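Local coordinates for protein alkaline serine protease (Pseudoalteromonas sp., PDB 1Y9Z) that probably cleaves peptide bonds in proteins as a cold-adapted, subtilisin-like alkaline serine endopeptidase, at residues 152-157 / 370-375. Residues are numbered along the deposited sequence; the frame is centred on the assembly and turned at random.
Sequences LLIAAA and MATPHV. With PMS (phenylmethanesulfonic acid), chain H.
T372 puts its two branches to different uses against the strand 152-156. Its hydroxyl sits over the backbone at A156, with OG1 3.2 Å from A156 CA and 3.3 Å from A156 CB. A156 N is about as near, but the angle is too poor for a bond; the hydroxyl is instead hydrogen-bonded to the carbonyl of T368, one turn back in its own helix. This is the tight part.

The looser part, buried as well, is at I154. T372 has CG2 anti to the backbone N and OG1 beside it (chi1 -63°), which sets the methyl against I154, the two side chains passing in opposite directions, T372 CG2 4.0 Å from I154 CG2. The same I154 CG2 also meets V375 CG1 at 4.0 Å, an apolar touch in which the two branched side chains cross at a slant. Replacing this threonine with alanine removes both branches and is likely to leave a gap beside I154 and A156 and the T368 carbonyl without this hydroxyl.

On the ligand side, A156 CB comes within 3.3 Å of O2S of the bound phenylmethanesulfonic acid; the ligand is also hydrogen-bonded to the T368 hydroxyl. S369, probably the nucleophile by its subtilase GTSMA motif, directly precedes M370, so the contact packs the start of the serine-bearing helix against the strand that ends at the pocket.

In this subtilisin-like alpha/beta domain, the strand 152-156 lies between the parallel strands 125-128 and 174-180, and the helix 368-385 packs against the sheet, running almost antiparallel to this strand (158°, axes 7.3 Å apart at closest), with P373 turned to the helix 65-74.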
loop_
_atom_site.group_PDB
_atom_site.type_symbol
_atom_site.label_atom_id
_atom_site.label_comp_id
_atom_site.label_asym_id
_atom_site.label_seq_id
_atom_site.Cartn_x
_atom_site.Cartn_y
_atom_site.Cartn_z
ATOM N N LEU A 152 7.341 14.956 14.032
ATOM C CA LEU A 152 7.849 14.301 12.829
ATOM C C LEU A 152 6.763 14.305 11.756
ATOM O O LEU A 152 5.655 13.804 11.975
ATOM C CB LEU A 152 8.278 12.862 13.146
ATOM C CG LEU A 152 8.904 12.029 12.019
ATOM C CD1 LEU A 152 10.188 12.681 11.527
ATOM C CD2 LEU A 152 9.197 10.628 12.536
ATOM N N LEU A 153 7.092 14.875 10.599
ATOM C CA LEU A 153 6.164 14.981 9.478
ATOM C C LEU A 153 6.579 14.048 8.345
ATOM O O LEU A 153 7.729 14.070 7.897
ATOM C CB LEU A 153 6.128 16.428 8.979
ATOM C CG LEU A 153 5.872 17.491 10.054
ATOM C CD1 LEU A 153 6.002 18.875 9.441
ATOM C CD2 LEU A 153 4.489 17.295 10.667
ATOM N N ILE A 154 5.631 13.243 7.874
ATOM C CA ILE A 154 5.887 12.273 6.816
ATOM C C ILE A 154 4.761 12.334 5.782
ATOM O O ILE A 154 3.589 12.390 6.145
ATOM C CB ILE A 154 5.981 10.852 7.427
ATOM C CG1 ILE A 154 7.103 10.825 8.473
ATOM C CG2 ILE A 154 6.237 9.816 6.344
ATOM C CD1 ILE A 154 7.126 9.575 9.333
ATOM N N ALA A 155 5.117 12.330 4.497
ATOM C CA ALA A 155 4.114 12.415 3.439
ATOM C C ALA A 155 4.501 11.685 2.157
ATOM O O ALA A 155 5.675 11.391 1.917
ATOM C CB ALA A 155 3.817 13.880 3.132
ATOM N N ALA A 156 3.497 11.425 1.325
ATOM C CA ALA A 156 3.669 10.707 0.062
ATOM C C ALA A 156 4.261 11.544 -1.068
ATOM O O ALA A 156 3.856 12.683 -1.292
ATOM C CB ALA A 156 2.328 10.130 -0.379
ATOM N N ALA A 157 5.207 10.956 -1.795
ATOM C CA ALA A 157 5.855 11.653 -2.902
ATOM C C ALA A 157 4.933 11.884 -4.099
ATOM O O ALA A 157 5.167 12.793 -4.892
ATOM C CB ALA A 157 7.092 10.885 -3.344
ATOM N N MET A 370 0.456 4.401 0.170
ATOM C CA MET A 370 0.474 3.116 0.873
ATOM C C MET A 370 1.847 2.916 1.513
ATOM O O MET A 370 1.971 2.299 2.571
ATOM C CB MET A 370 0.185 1.962 -0.098
ATOM C CG MET A 370 -1.294 1.717 -0.406
ATOM S SD MET A 370 -2.193 3.100 -1.154
ATOM C CE MET A 370 -2.934 3.827 0.289
ATOM N N ALA A 371 2.885 3.432 0.861
ATOM C CA ALA A 371 4.240 3.318 1.389
ATOM C C ALA A 371 4.379 4.222 2.614
ATOM O O ALA A 371 5.018 3.859 3.606
ATOM C CB ALA A 371 5.250 3.729 0.318
ATOM N N THR A 372 3.759 5.395 2.541
ATOM C CA THR A 372 3.819 6.372 3.618
ATOM C C THR A 372 3.462 5.820 5.005
ATOM O O THR A 372 4.230 5.998 5.948
ATOM C CB THR A 372 2.950 7.602 3.264
ATOM O OG1 THR A 372 3.493 8.227 2.091
ATOM C CG2 THR A 372 2.947 8.617 4.397
ATOM N N PRO A 373 2.303 5.147 5.157
ATOM C CA PRO A 373 1.959 4.612 6.480
ATOM C C PRO A 373 2.927 3.538 6.979
ATOM O O PRO A 373 3.034 3.310 8.187
ATOM C CB PRO A 373 0.529 4.094 6.294
ATOM C CG PRO A 373 0.444 3.804 4.828
ATOM C CD PRO A 373 1.182 4.973 4.220
ATOM N N HIS A 374 3.623 2.866 6.064
ATOM C CA HIS A 374 4.602 1.872 6.496
ATOM C C HIS A 374 5.725 2.646 7.178
ATOM O O HIS A 374 6.217 2.258 8.236
ATOM C CB HIS A 374 5.188 1.090 5.312
ATOM C CG HIS A 374 4.305 -0.005 4.798
ATOM N ND1 HIS A 374 3.376 0.193 3.800
ATOM C CD2 HIS A 374 4.222 -1.314 5.134
ATOM C CE1 HIS A 374 2.762 -0.948 3.539
ATOM N NE2 HIS A 374 3.257 -1.879 4.334
ATOM N N VAL A 375 6.120 3.758 6.565
ATOM C CA VAL A 375 7.192 4.590 7.098
ATOM C C VAL A 375 6.808 5.302 8.393
ATOM O O VAL A 375 7.571 5.285 9.359
ATOM C CB VAL A 375 7.655 5.631 6.040
ATOM C CG1 VAL A 375 8.664 6.596 6.648
ATOM C CG2 VAL A 375 8.279 4.912 4.852
HETATM C C PMS H . -2.596 9.771 -3.277
HETATM S S PMS H . -1.078 9.480 -2.336
HETATM C C1 PMS H . -3.368 11.041 -2.837
HETATM C C2 PMS H . -3.062 12.285 -3.497
HETATM C C3 PMS H . -3.752 13.482 -3.122
HETATM C C4 PMS H . -4.748 13.385 -2.074
HETATM C C5 PMS H . -5.054 12.166 -1.421
HETATM C C6 PMS H . -4.391 10.945 -1.762
HETATM O O2S PMS H . -0.486 10.781 -2.043
HETATM O O1S PMS H . -0.164 8.682 -3.119
#